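Local coordinates for protein phosphoribosyl-AMP cyclohydrolase (Medicago truncatula, PDB 7BGM) that probably catalyses two consecutive steps of histidine biosynthesis, hydrolysing phosphoribosyl-ATP to phosphoribosyl-AMP and diphosphate and then opening the adenine ring of phosphoribosyl-AMP, at residues Asn25-Ala30 against Val211-Arg216; Gly29-Gln34 against Thr103-Pro108; Glu40-Thr45 against Ile86-Lys91; Arg49-Tyr54 against Asn70-His75. All coordinates share one frame; numbering follows the deposited sequence.

Interaction 1: residues Asn25-Ala30 against Val211-Arg216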
loop_
_atom_site.group_PDB
_atom_site.type_symbol
_atom_site.label_atom_id
_atom_site.label_comp_id
_atom_site.label_asym_id
_atom_site.label_seq_id
_atom_site.Cartn_x
_atom_site.Cartn_y
_atom_site.Cartn_z
ATOM N N ASN A 25 3.150 -4.040 4.808
ATOM C CA ASN A 25 1.952 -4.239 5.637
ATOM C C ASN A 25 0.853 -4.904 4.798
ATOM O O ASN A 25 0.424 -4.352 3.778
ATOM C CB ASN A 25 1.503 -2.883 6.190
ATOM C CG ASN A 25 0.339 -3.001 7.185
ATOM O OD1 ASN A 25 -0.684 -3.615 6.902
ATOM N ND2 ASN A 25 0.517 -2.428 8.382
ATOM N N VAL A 26 0.429 -6.106 5.214
ATOM C CA VAL A 26 -0.575 -6.900 4.487
ATOM C C VAL A 26 -1.928 -6.193 4.403
ATOM O O VAL A 26 -2.702 -6.409 3.445
ATOM C CB VAL A 26 -0.723 -8.283 5.150
ATOM C CG1 VAL A 26 -1.282 -8.164 6.566
ATOM C CG2 VAL A 26 -1.630 -9.215 4.270
ATOM N N ASP A 27 -2.250 -5.355 5.401
ATOM C CA ASP A 27 -3.562 -4.714 5.409
ATOM C C ASP A 27 -3.563 -3.388 4.658
ATOM O O ASP A 27 -4.581 -3.027 4.060
ATOM C CB ASP A 27 -4.051 -4.486 6.841
ATOM C CG ASP A 27 -4.569 -5.769 7.499
ATOM O OD1 ASP A 27 -5.162 -6.629 6.785
ATOM O OD2 ASP A 27 -4.431 -5.913 8.734
ATOM N N THR A 28 -2.448 -2.640 4.649
ATOM C CA THR A 28 -2.487 -1.288 4.087
ATOM C C THR A 28 -1.611 -1.085 2.875
ATOM O O THR A 28 -1.869 -0.139 2.103
ATOM C CB THR A 28 -2.033 -0.256 5.112
ATOM O OG1 THR A 28 -0.632 -0.456 5.382
ATOM C CG2 THR A 28 -2.845 -0.396 6.373
ATOM N N GLY A 29 -0.549 -1.883 2.724
ATOM C CA GLY A 29 0.415 -1.677 1.647
ATOM C C GLY A 29 1.601 -0.792 2.004
ATOM O O GLY A 29 2.511 -0.692 1.198
ATOM N N ALA A 30 1.658 -0.205 3.202
ATOM C CA ALA A 30 2.835 0.564 3.588
ATOM C C ALA A 30 4.073 -0.313 3.567
ATOM O O ALA A 30 4.057 -1.458 4.054
ATOM C CB ALA A 30 2.638 1.141 4.999
ATOM N N VAL A 211 -10.080 -1.241 10.102
ATOM C CA VAL A 211 -11.222 -1.647 9.288
ATOM C C VAL A 211 -10.799 -2.736 8.309
ATOM O O VAL A 211 -11.483 -3.755 8.147
ATOM C CB VAL A 211 -11.812 -0.426 8.558
ATOM C CG1 VAL A 211 -12.981 -0.865 7.604
ATOM C CG2 VAL A 211 -12.300 0.632 9.576
ATOM N N LEU A 212 -9.632 -2.564 7.673
ATOM C CA LEU A 212 -9.196 -3.553 6.694
ATOM C C LEU A 212 -8.809 -4.874 7.360
ATOM O O LEU A 212 -8.988 -5.942 6.766
ATOM C CB LEU A 212 -8.026 -2.985 5.867
ATOM C CG LEU A 212 -8.378 -1.753 5.016
ATOM C CD1 LEU A 212 -7.254 -1.218 4.126
ATOM C CD2 LEU A 212 -9.625 -2.045 4.165
ATOM N N GLN A 213 -8.258 -4.829 8.575
ATOM C CA GLN A 213 -8.076 -6.054 9.333
ATOM C C GLN A 213 -9.414 -6.771 9.528
ATOM O O GLN A 213 -9.489 -7.995 9.367
ATOM C CB GLN A 213 -7.412 -5.753 10.688
ATOM C CG GLN A 213 -7.363 -6.980 11.580
ATOM C CD GLN A 213 -6.564 -6.767 12.842
ATOM O OE1 GLN A 213 -5.537 -6.118 12.830
ATOM N NE2 GLN A 213 -7.029 -7.342 13.940
ATOM N N VAL A 214 -10.485 -6.035 9.876
ATOM C CA VAL A 214 -11.788 -6.678 10.056
ATOM C C VAL A 214 -12.187 -7.413 8.784
ATOM O O VAL A 214 -12.603 -8.580 8.826
ATOM C CB VAL A 214 -12.860 -5.652 10.466
ATOM C CG1 VAL A 214 -14.291 -6.281 10.366
ATOM C CG2 VAL A 214 -12.641 -5.225 11.863
ATOM N N LEU A 215 -12.035 -6.753 7.630
ATOM C CA LEU A 215 -12.424 -7.370 6.355
ATOM C C LEU A 215 -11.576 -8.600 6.033
ATOM O O LEU A 215 -12.097 -9.628 5.585
ATOM C CB LEU A 215 -12.334 -6.342 5.229
ATOM C CG LEU A 215 -13.409 -5.273 5.187
ATOM C CD1 LEU A 215 -13.069 -4.242 4.142
ATOM C CD2 LEU A 215 -14.736 -5.952 4.861
ATOM N N ARG A 216 -10.255 -8.498 6.192
ATOM C CA ARG A 216 -9.408 -9.668 5.980
ATOM C C ARG A 216 -9.872 -10.841 6.826
ATOM O O ARG A 216 -9.961 -11.974 6.336
ATOM C CB ARG A 216 -7.954 -9.335 6.301
ATOM C CG ARG A 216 -7.091 -10.591 6.469
ATOM C CD ARG A 216 -5.621 -10.232 6.580
ATOM N NE ARG A 216 -5.277 -9.261 7.637
ATOM C CZ ARG A 216 -5.134 -9.545 8.931
ATOM N NH1 ARG A 216 -5.316 -10.791 9.385
ATOM N NH2 ARG A 216 -4.797 -8.569 9.783
#

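Interaction 2: residues Gly29-Gln34 against Thr103-Pro108. With ZN (zinc ion), chain C.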
loop_
_atom_site.group_PDB
_atom_site.type_symbol
_atom_site.label_atom_id
_atom_site.label_comp_id
_atom_site.label_asym_id
_atom_site.label_seq_id
_atom_site.Cartn_x
_atom_site.Cartn_y
_atom_site.Cartn_z
ATOM N N GLY A 29 -0.549 -1.883 2.724
ATOM C CA GLY A 29 0.415 -1.677 1.647
ATOM C C GLY A 29 1.601 -0.792 2.004
ATOM O O GLY A 29 2.511 -0.692 1.198
ATOM N N ALA A 30 1.658 -0.205 3.202
ATOM C CA ALA A 30 2.835 0.564 3.588
ATOM C C ALA A 30 4.073 -0.313 3.567
ATOM O O ALA A 30 4.057 -1.458 4.054
ATOM C CB ALA A 30 2.638 1.141 4.999
ATOM N N ILE A 31 5.160 0.222 3.003
ATOM C CA ILE A 31 6.436 -0.472 3.084
ATOM C C ILE A 31 7.019 -0.221 4.472
ATOM O O ILE A 31 7.220 0.935 4.876
ATOM C CB ILE A 31 7.385 -0.005 1.987
ATOM C CG1 ILE A 31 6.768 -0.369 0.594
ATOM C CG2 ILE A 31 8.774 -0.622 2.154
ATOM C CD1 ILE A 31 7.437 0.291 -0.612
ATOM N N LEU A 32 7.254 -1.306 5.215
ATOM C CA LEU A 32 7.717 -1.212 6.591
ATOM C C LEU A 32 9.218 -0.997 6.656
ATOM O O LEU A 32 9.703 -0.178 7.464
ATOM C CB LEU A 32 7.354 -2.499 7.343
ATOM C CG LEU A 32 5.847 -2.849 7.318
ATOM C CD1 LEU A 32 5.548 -4.217 7.962
ATOM C CD2 LEU A 32 5.039 -1.734 7.993
ATOM N N MET A 33 9.964 -1.795 5.884
ATOM C CA MET A 33 11.438 -1.757 5.935
ATOM C C MET A 33 11.938 -2.574 4.752
ATOM O O MET A 33 11.200 -3.387 4.178
ATOM C CB MET A 33 12.018 -2.338 7.255
ATOM C CG MET A 33 11.661 -3.813 7.430
ATOM S SD MET A 33 12.455 -4.594 8.854
ATOM C CE MET A 33 14.153 -4.725 8.287
ATOM N N GLN A 34 13.221 -2.395 4.429
ATOM C CA GLN A 34 13.829 -3.200 3.392
ATOM C C GLN A 34 15.217 -3.593 3.870
ATOM O O GLN A 34 15.934 -2.761 4.452
ATOM C CB GLN A 34 13.897 -2.441 2.052
ATOM C CG GLN A 34 14.708 -3.178 0.945
ATOM C CD GLN A 34 16.167 -2.679 0.857
ATOM O OE1 GLN A 34 16.419 -1.492 0.634
ATOM N NE2 GLN A 34 17.117 -3.592 1.018
ATOM N N THR A 103 7.191 3.113 10.204
ATOM C CA THR A 103 7.981 2.487 9.156
ATOM C C THR A 103 9.321 3.171 9.116
ATOM O O THR A 103 9.525 4.257 9.703
ATOM C CB THR A 103 7.368 2.603 7.746
ATOM O OG1 THR A 103 7.552 3.962 7.289
ATOM C CG2 THR A 103 5.857 2.229 7.781
ATOM N N CYS A 104 10.219 2.558 8.370
ATOM C CA CYS A 104 11.542 3.153 8.237
ATOM C C CYS A 104 11.586 4.327 7.240
ATOM O O CYS A 104 12.641 4.960 7.101
ATOM C CB CYS A 104 12.569 2.093 7.831
ATOM S SG CYS A 104 12.903 0.829 9.067
ATOM N N TYR A 105 10.493 4.671 6.585
ATOM C CA TYR A 105 10.490 5.635 5.475
ATOM C C TYR A 105 9.714 6.871 5.872
ATOM O O TYR A 105 8.486 6.905 5.792
ATOM C CB TYR A 105 9.911 5.018 4.182
ATOM C CG TYR A 105 10.726 3.849 3.655
ATOM C CD1 TYR A 105 11.761 4.063 2.718
ATOM C CD2 TYR A 105 10.516 2.541 4.126
ATOM C CE1 TYR A 105 12.501 2.995 2.217
ATOM C CE2 TYR A 105 11.264 1.473 3.651
ATOM C CZ TYR A 105 12.246 1.701 2.682
ATOM O OH TYR A 105 12.970 0.615 2.227
ATOM N N TYR A 106 10.452 7.876 6.362
ATOM C CA TYR A 106 9.892 9.130 6.845
ATOM C C TYR A 106 10.761 10.329 6.449
ATOM O O TYR A 106 10.620 11.418 7.038
ATOM C CB TYR A 106 9.736 9.056 8.373
ATOM C CG TYR A 106 10.978 8.608 9.058
ATOM C CD1 TYR A 106 12.009 9.520 9.305
ATOM C CD2 TYR A 106 11.118 7.295 9.513
ATOM C CE1 TYR A 106 13.156 9.133 9.944
ATOM C CE2 TYR A 106 12.283 6.880 10.158
ATOM C CZ TYR A 106 13.301 7.814 10.375
ATOM O OH TYR A 106 14.481 7.466 10.999
ATOM N N THR A 107 11.678 10.165 5.489
ATOM C CA THR A 107 12.594 11.235 5.106
ATOM C C THR A 107 12.256 11.674 3.683
ATOM O O THR A 107 12.708 11.057 2.703
ATOM C CB THR A 107 14.034 10.736 5.227
ATOM O OG1 THR A 107 14.277 10.332 6.610
ATOM C CG2 THR A 107 15.055 11.828 4.820
ATOM N N PRO A 108 11.420 12.700 3.510
ATOM C CA PRO A 108 10.992 13.090 2.152
ATOM C C PRO A 108 12.042 13.983 1.524
ATOM O O PRO A 108 12.478 14.959 2.128
ATOM C CB PRO A 108 9.674 13.836 2.389
ATOM C CG PRO A 108 9.830 14.426 3.799
ATOM C CD PRO A 108 10.811 13.541 4.558
HETATM ZN ZN ZN C . 14.345 2.010 10.431
#

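Interaction 3: residues Glu40-Thr45 against Ile86-Lys91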
loop_
_atom_site.group_PDB
_atom_site.type_symbol
_atom_site.label_atom_id
_atom_site.label_comp_id
_atom_site.label_asym_id
_atom_site.label_seq_id
_atom_site.Cartn_x
_atom_site.Cartn_y
_atom_site.Cartn_z
ATOM N N GLU A 40 19.189 -19.018 4.318
ATOM C CA GLU A 40 18.711 -19.297 5.665
ATOM C C GLU A 40 17.670 -18.281 6.126
ATOM O O GLU A 40 16.688 -18.664 6.765
ATOM C CB GLU A 40 19.868 -19.353 6.645
ATOM C CG GLU A 40 19.377 -19.664 8.051
ATOM C CD GLU A 40 20.483 -20.001 9.057
ATOM O OE1 GLU A 40 21.693 -19.802 8.772
ATOM O OE2 GLU A 40 20.118 -20.486 10.151
ATOM N N ALA A 41 17.847 -16.995 5.808
ATOM C CA ALA A 41 16.863 -15.997 6.244
ATOM C C ALA A 41 15.497 -16.253 5.619
ATOM O O ALA A 41 14.462 -16.085 6.290
ATOM C CB ALA A 41 17.321 -14.567 5.928
ATOM N N VAL A 42 15.457 -16.627 4.329
ATOM C CA VAL A 42 14.167 -16.873 3.700
ATOM C C VAL A 42 13.546 -18.138 4.273
ATOM O O VAL A 42 12.343 -18.177 4.589
ATOM C CB VAL A 42 14.327 -16.961 2.170
ATOM C CG1 VAL A 42 12.977 -17.326 1.514
ATOM C CG2 VAL A 42 14.872 -15.630 1.625
ATOM N N ALA A 43 14.345 -19.190 4.428
ATOM C CA ALA A 43 13.815 -20.434 5.001
ATOM C C ALA A 43 13.277 -20.210 6.417
ATOM O O ALA A 43 12.228 -20.754 6.791
ATOM C CB ALA A 43 14.896 -21.510 5.008
ATOM N N THR A 44 13.961 -19.379 7.204
ATOM C CA THR A 44 13.519 -19.121 8.575
ATOM C C THR A 44 12.255 -18.259 8.589
ATOM O O THR A 44 11.374 -18.464 9.436
ATOM C CB THR A 44 14.648 -18.456 9.369
ATOM O OG1 THR A 44 15.719 -19.390 9.543
ATOM C CG2 THR A 44 14.170 -17.995 10.748
ATOM N N THR A 45 12.132 -17.306 7.642
ATOM C CA THR A 45 10.902 -16.519 7.549
ATOM C C THR A 45 9.723 -17.418 7.212
ATOM O O THR A 45 8.639 -17.280 7.781
ATOM C CB THR A 45 11.014 -15.421 6.485
ATOM O OG1 THR A 45 12.111 -14.526 6.758
ATOM C CG2 THR A 45 9.670 -14.635 6.385
ATOM N N ILE A 86 12.258 -10.009 -2.992
ATOM C CA ILE A 86 11.281 -10.745 -2.200
ATOM C C ILE A 86 10.432 -9.754 -1.446
ATOM O O ILE A 86 10.982 -8.833 -0.833
ATOM C CB ILE A 86 11.991 -11.680 -1.207
ATOM C CG1 ILE A 86 12.899 -12.627 -2.010
ATOM C CG2 ILE A 86 10.975 -12.399 -0.342
ATOM C CD1 ILE A 86 13.789 -13.528 -1.149
ATOM N N ILE A 87 9.098 -9.955 -1.444
ATOM C CA ILE A 87 8.221 -9.262 -0.506
ATOM C C ILE A 87 7.837 -10.220 0.597
ATOM O O ILE A 87 7.328 -11.332 0.343
ATOM C CB ILE A 87 6.951 -8.691 -1.167
ATOM C CG1 ILE A 87 7.304 -7.681 -2.274
ATOM C CG2 ILE A 87 6.085 -8.012 -0.053
ATOM C CD1 ILE A 87 6.082 -7.142 -3.036
ATOM N N TYR A 88 8.061 -9.776 1.847
ATOM C CA TYR A 88 7.469 -10.388 3.030
ATOM C C TYR A 88 6.190 -9.621 3.334
ATOM O O TYR A 88 6.242 -8.486 3.831
ATOM C CB TYR A 88 8.412 -10.285 4.229
ATOM C CG TYR A 88 9.712 -11.001 4.162
ATOM C CD1 TYR A 88 9.910 -12.134 3.350
ATOM C CD2 TYR A 88 10.754 -10.593 4.994
ATOM C CE1 TYR A 88 11.133 -12.802 3.366
ATOM C CE2 TYR A 88 11.972 -11.249 5.014
ATOM C CZ TYR A 88 12.160 -12.360 4.214
ATOM O OH TYR A 88 13.388 -13.001 4.286
ATOM N N LEU A 89 5.043 -10.211 3.030
ATOM C CA LEU A 89 3.765 -9.529 3.228
ATOM C C LEU A 89 3.210 -9.935 4.587
ATOM O O LEU A 89 2.938 -11.114 4.814
ATOM C CB LEU A 89 2.812 -9.886 2.100
ATOM C CG LEU A 89 1.585 -9.005 1.896
ATOM C CD1 LEU A 89 1.945 -7.577 1.509
ATOM C CD2 LEU A 89 0.676 -9.638 0.832
ATOM N N GLY A 90 3.089 -8.972 5.512
ATOM C CA GLY A 90 2.820 -9.355 6.886
ATOM C C GLY A 90 2.220 -8.259 7.736
ATOM O O GLY A 90 2.049 -7.125 7.299
ATOM N N LYS A 91 1.910 -8.622 8.984
ATOM C CA LYS A 91 1.234 -7.749 9.923
ATOM C C LYS A 91 2.205 -7.387 11.038
ATOM O O LYS A 91 2.628 -8.283 11.789
ATOM C CB LYS A 91 -0.012 -8.439 10.505
ATOM C CG LYS A 91 -0.866 -7.543 11.450
ATOM C CD LYS A 91 -1.635 -6.458 10.646
ATOM C CE LYS A 91 -2.562 -5.630 11.526
ATOM N NZ LYS A 91 -3.297 -4.574 10.799
#

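Interaction 4: residues Arg49-Tyr54 against Asn70-His75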
loop_
_atom_site.group_PDB
_atom_site.type_symbol
_atom_site.label_atom_id
_atom_site.label_comp_id
_atom_site.label_asym_id
_atom_site.label_seq_id
_atom_site.Cartn_x
_atom_site.Cartn_y
_atom_site.Cartn_z
ATOM N N ARG A 49 7.325 -17.891 10.219
ATOM C CA ARG A 49 6.359 -16.851 9.852
ATOM C C ARG A 49 6.664 -15.524 10.537
ATOM O O ARG A 49 5.754 -14.744 10.822
ATOM C CB ARG A 49 4.933 -17.318 10.154
ATOM C CG ARG A 49 4.625 -18.704 9.598
ATOM C CD ARG A 49 4.623 -18.670 8.081
ATOM N NE ARG A 49 3.857 -19.777 7.517
ATOM C CZ ARG A 49 2.536 -19.747 7.364
ATOM N NH1 ARG A 49 1.848 -18.667 7.729
ATOM N NH2 ARG A 49 1.900 -20.787 6.849
ATOM N N LYS A 50 7.947 -15.242 10.795
ATOM C CA LYS A 50 8.407 -13.949 11.290
ATOM C C LYS A 50 9.475 -13.429 10.340
ATOM O O LYS A 50 10.393 -14.180 9.984
ATOM C CB LYS A 50 8.932 -14.107 12.721
ATOM C CG LYS A 50 7.803 -14.442 13.647
ATOM C CD LYS A 50 8.231 -14.516 15.087
ATOM C CE LYS A 50 7.015 -14.772 15.941
ATOM N NZ LYS A 50 7.329 -14.489 17.379
ATOM N N ALA A 51 9.344 -12.167 9.910
ATOM C CA ALA A 51 10.279 -11.599 8.932
ATOM C C ALA A 51 11.713 -11.673 9.448
ATOM O O ALA A 51 12.037 -11.093 10.492
ATOM C CB ALA A 51 9.918 -10.137 8.600
ATOM N N THR A 52 12.584 -12.342 8.684
ATOM C CA THR A 52 13.964 -12.605 9.074
ATOM C C THR A 52 14.889 -12.178 7.945
ATOM O O THR A 52 14.587 -12.396 6.760
ATOM C CB THR A 52 14.133 -14.099 9.416
ATOM O OG1 THR A 52 13.249 -14.426 10.492
ATOM C CG2 THR A 52 15.558 -14.410 9.847
ATOM N N PHE A 53 16.025 -11.587 8.324
ATOM C CA PHE A 53 16.933 -10.912 7.402
ATOM C C PHE A 53 18.349 -11.365 7.689
ATOM O O PHE A 53 18.631 -12.005 8.709
ATOM C CB PHE A 53 16.849 -9.376 7.539
ATOM C CG PHE A 53 15.479 -8.826 7.271
ATOM C CD1 PHE A 53 15.091 -8.465 5.977
ATOM C CD2 PHE A 53 14.573 -8.675 8.315
ATOM C CE1 PHE A 53 13.791 -7.983 5.722
ATOM C CE2 PHE A 53 13.293 -8.193 8.083
ATOM C CZ PHE A 53 12.896 -7.813 6.782
ATOM N N TYR A 54 19.250 -11.007 6.786
ATOM C CA TYR A 54 20.690 -11.134 7.020
ATOM C C TYR A 54 21.305 -9.745 7.103
ATOM O O TYR A 54 21.159 -8.950 6.172
ATOM C CB TYR A 54 21.342 -11.919 5.896
ATOM C CG TYR A 54 22.822 -12.153 6.058
ATOM C CD1 TYR A 54 23.296 -13.188 6.861
ATOM C CD2 TYR A 54 23.745 -11.357 5.395
ATOM C CE1 TYR A 54 24.651 -13.415 7.001
ATOM C CE2 TYR A 54 25.120 -11.584 5.533
ATOM C CZ TYR A 54 25.553 -12.608 6.340
ATOM O OH TYR A 54 26.904 -12.844 6.477
ATOM N N ASN A 70 8.572 -6.068 18.214
ATOM C CA ASN A 70 7.715 -5.633 17.112
ATOM C C ASN A 70 7.927 -6.539 15.898
ATOM O O ASN A 70 8.439 -6.127 14.851
ATOM C CB ASN A 70 7.982 -4.167 16.793
ATOM C CG ASN A 70 7.585 -3.268 17.945
ATOM O OD1 ASN A 70 6.630 -3.587 18.657
ATOM N ND2 ASN A 70 8.310 -2.164 18.161
ATOM N N PHE A 71 7.502 -7.799 16.061
ATOM C CA PHE A 71 7.636 -8.778 14.990
ATOM C C PHE A 71 6.760 -8.420 13.796
ATOM O O PHE A 71 5.710 -7.775 13.919
ATOM C CB PHE A 71 7.251 -10.176 15.469
ATOM C CG PHE A 71 8.151 -10.716 16.566
ATOM C CD1 PHE A 71 9.408 -11.232 16.255
ATOM C CD2 PHE A 71 7.761 -10.676 17.897
ATOM C CE1 PHE A 71 10.257 -11.730 17.225
ATOM C CE2 PHE A 71 8.609 -11.170 18.900
ATOM C CZ PHE A 71 9.886 -11.684 18.561
ATOM N N ILE A 72 7.177 -8.872 12.629
ATOM C CA ILE A 72 6.322 -8.796 11.436
ATOM C C ILE A 72 5.862 -10.206 11.131
ATOM O O ILE A 72 6.654 -11.058 10.693
ATOM C CB ILE A 72 7.028 -8.143 10.238
ATOM C CG1 ILE A 72 7.518 -6.727 10.606
ATOM C CG2 ILE A 72 6.088 -8.121 8.988
ATOM C CD1 ILE A 72 8.663 -6.249 9.659
ATOM N N ASN A 73 4.560 -10.449 11.332
ATOM C CA ASN A 73 3.974 -11.768 11.192
ATOM C C ASN A 73 3.622 -11.989 9.731
ATOM O O ASN A 73 2.753 -11.296 9.184
ATOM C CB ASN A 73 2.726 -11.890 12.051
ATOM C CG ASN A 73 3.021 -11.657 13.499
ATOM O OD1 ASN A 73 3.715 -12.460 14.135
ATOM N ND2 ASN A 73 2.540 -10.531 14.032
ATOM N N VAL A 74 4.298 -12.938 9.101
ATOM C CA VAL A 74 4.276 -13.063 7.654
ATOM C C VAL A 74 3.056 -13.865 7.187
ATOM O O VAL A 74 2.856 -15.017 7.590
ATOM C CB VAL A 74 5.581 -13.678 7.140
ATOM C CG1 VAL A 74 5.482 -13.852 5.647
ATOM C CG2 VAL A 74 6.735 -12.710 7.467
ATOM N N HIS A 75 2.267 -13.250 6.296
ATOM C CA HIS A 75 1.087 -13.865 5.684
ATOM C C HIS A 75 1.374 -14.500 4.324
ATOM O O HIS A 75 0.713 -15.477 3.939
ATOM C CB HIS A 75 0.002 -12.810 5.473
ATOM C CG HIS A 75 -0.748 -12.451 6.709
ATOM N ND1 HIS A 75 -0.131 -12.068 7.884
ATOM C CD2 HIS A 75 -2.075 -12.390 6.944
ATOM C CE1 HIS A 75 -1.054 -11.814 8.797
ATOM N NE2 HIS A 75 -2.239 -11.996 8.251
HETATM O O HOH W 1 3.966 -15.005 13.026
HETATM O O HOH W 2 9.684 -10.304 12.298
#

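Interaction 1: residues Asn25-Ala30 against Val211-Arg216
R216 takes hold of D27 from the side: R216 NE donates to D27 OD1 at 2.8 Å and R216 NH2 to D27 OD2 at 2.9 Å. Both carboxylate oxygens are met on their syn sides by nearly straight bonds (171° and 177°), and the two flat groups are almost coplanar, a bidentate salt bridge. The arginine is extended as far as CG–CD and then bends at chi3 (55°), which turns its NE–NH2 edge to the acid. D27 has more partners: K91 NZ pairs with OD2, and S127 of the second subunit hydrogen-bonds OD1, so the carboxylate probably stays ionised. With a leucine in place of R216, the acid would probably lose its two-nitrogen partner, leaving K91 and S127 of the second subunit to hold it.

Packing is tight at the backbone of D27, where L212 CD1 lies 3.2 Å from the carbonyl D27 O. It is looser toward the partly exposed Q213, which offers CB at 3.6 Å from D27 OD2. V26 CG1 only approaches R216 NE, at 4.3 Å. In the loop, N25 OD1 accepts from D27 N (2.8 Å, an Asx turn) and from T28 N (3.0 Å), together an Asx motif.

The loop joins strands 19-25 and 31-37, and V26 pairs with G90 of strand 85-92. Helix 208-218 lies against this loop, Y129 of helix 127-140 touches both T28 and L212, and V214 and L215 pack on A191 of the second subunit.

Interaction 2: residues Gly29-Gln34 against Thr103-Pro108
C104 N donates to L32 O at 2.9 Å with an N-H...O angle of 164°, tying a zinc-binding loop to a strand of the cyclohydrolase sheet. The acceptor lies in a classic beta bulge, since L32 and M33 both face A23 on the neighbouring strand 19-25. Past the loop, strand 105-108 leaves at 87° to strand 31-34, so the two do not pair; Y105, T107 and P108 instead join a strand of the second subunit, and the sheet runs on across the interface.

C104 SG binds the zinc ion at 2.3 Å, with C97 of the same chain and C81 of the second subunit as further thiolate ligands. The sulfur sits beside the strand, 3.8 Å from M33 CB; both M33 and C104 belong to AMP-binding sites seen in this protein.

T103 shapes the turn itself. Its OG1 falls between its own N and carbonyl carbon (chi1 74°) and accepts from Y105 N at 3.1 Å, an ST turn, while T103 CB presses on I31 O at 3.3 Å.

The Y105 ring presents its edge to the strand, with M33 CA and Q34 N near its plane. I31 CG2 meets it obliquely, 3.6 Å from Y105 CE2. S85 of the second subunit hydrogen-bonds both the Y105 hydroxyl and Q34 OE1, and Y105 OH comes to 3.2 Å from Q34 CB.

Interaction 3: residues Glu40-Thr45 against Ile86-Lys91
T45 lays its methyl over one face of the Y88 ring, CG2 standing 3.9 Å from the ring centroid and 13° off the normal, a CH-pi contact shifted a little toward the rim. One helical turn back, V42 CG2 meets I86 CD1 at 3.6 Å and also lies 4.0 Å from Y88 OH, so the strand pushes an isoleucine and a tyrosine toward the same flank of the helix.

T45 is fixed from behind. A chi1 of -58° sets OG1 beside its own N, where it donates to A41 O at 2.9 Å; T45 N bonds the same carbonyl from the opposite face of its plane, and T52 N in turn donates to OG1. The tyrosine hydroxyl is held by T52 O, while F53 meets the Y88 ring at a steep tilt. A leucine in place of Y88 would probably leave T52 O without this partner and the T45 methyl without a ring face to rest on.

Helix 40-45 runs 24° from the direction of strand 86-91, their axes 11.3 Å apart. The strand lies between strand 19-25 and the antiparallel strands 72-74 and 76-80, and the helix also packs on L61 of strand 60-63.

Interaction 4: residues Arg49-Tyr54 against Asn70-His75
K50 stretches its chain across F71 and sets its ammonium almost exactly above the ring: NZ is 3.7 Å from the F71 centroid and 4° off the normal, a cation-pi contact. The CB of K50 points away from segment 70-75, yet the extended chain reaches back past the ring's rim, K50 CD lying 3.7 Å from F71 CD1, and brings NZ over the face. A51, next along, turns the other way and faces inward. Its CB is 3.9 Å from I72 CB and 4.2 Å from V74 CG2, with Y88 of strand 85-92 touching it as well.

The backbones between these side chains form a single antiparallel beta bridge, with K50 and N73 as a non-hydrogen-bonded pair. Its two bonds are V74 N to R49 O at 2.9 Å and A51 N to I72 O at 3.0 Å; K50 CA and N73 CA add CH...O contacts to the same two carbonyls. R49 has just left helix 39-48 with a positive phi (55°), the turn that brings its carbonyl to V74, and both R49 and V74 pack on F110 of the second subunit. F71 and I72 lie close to G65 and K64, residues of AMP-binding sites seen in this protein.

N73 ND2 is bonded to D93, and a water donates to N73 OD1 at 2.8 Å and also to R49 O. A second water accepts from I72 N at 2.9 Å and donates to A51 O.

In the fold
Interactions 2, 3 and 4 all reach the mixed sheet of the cyclohydrolase part, while interaction 1 ties the turn between two of its strands to helix 208-218 of the pyrophosphohydrolase part. Along the chain they nest: interaction 4 lies within the loop closed by interaction 3, which lies within that of interaction 2; interaction 1 also encloses interactions 3 and 4, and shares G29 and A30 with interaction 2. Interactions 3 and 4 are centred about 6 Å apart, on neighbouring strands 85-92 and 72-74; the other pairs of centres are 16 to 18 Å apart. M33 touches F53 and I72. All four touch the second subunit, which supplies C81 to the cysteine zinc site of interaction 2 and S127 to the junction at D27.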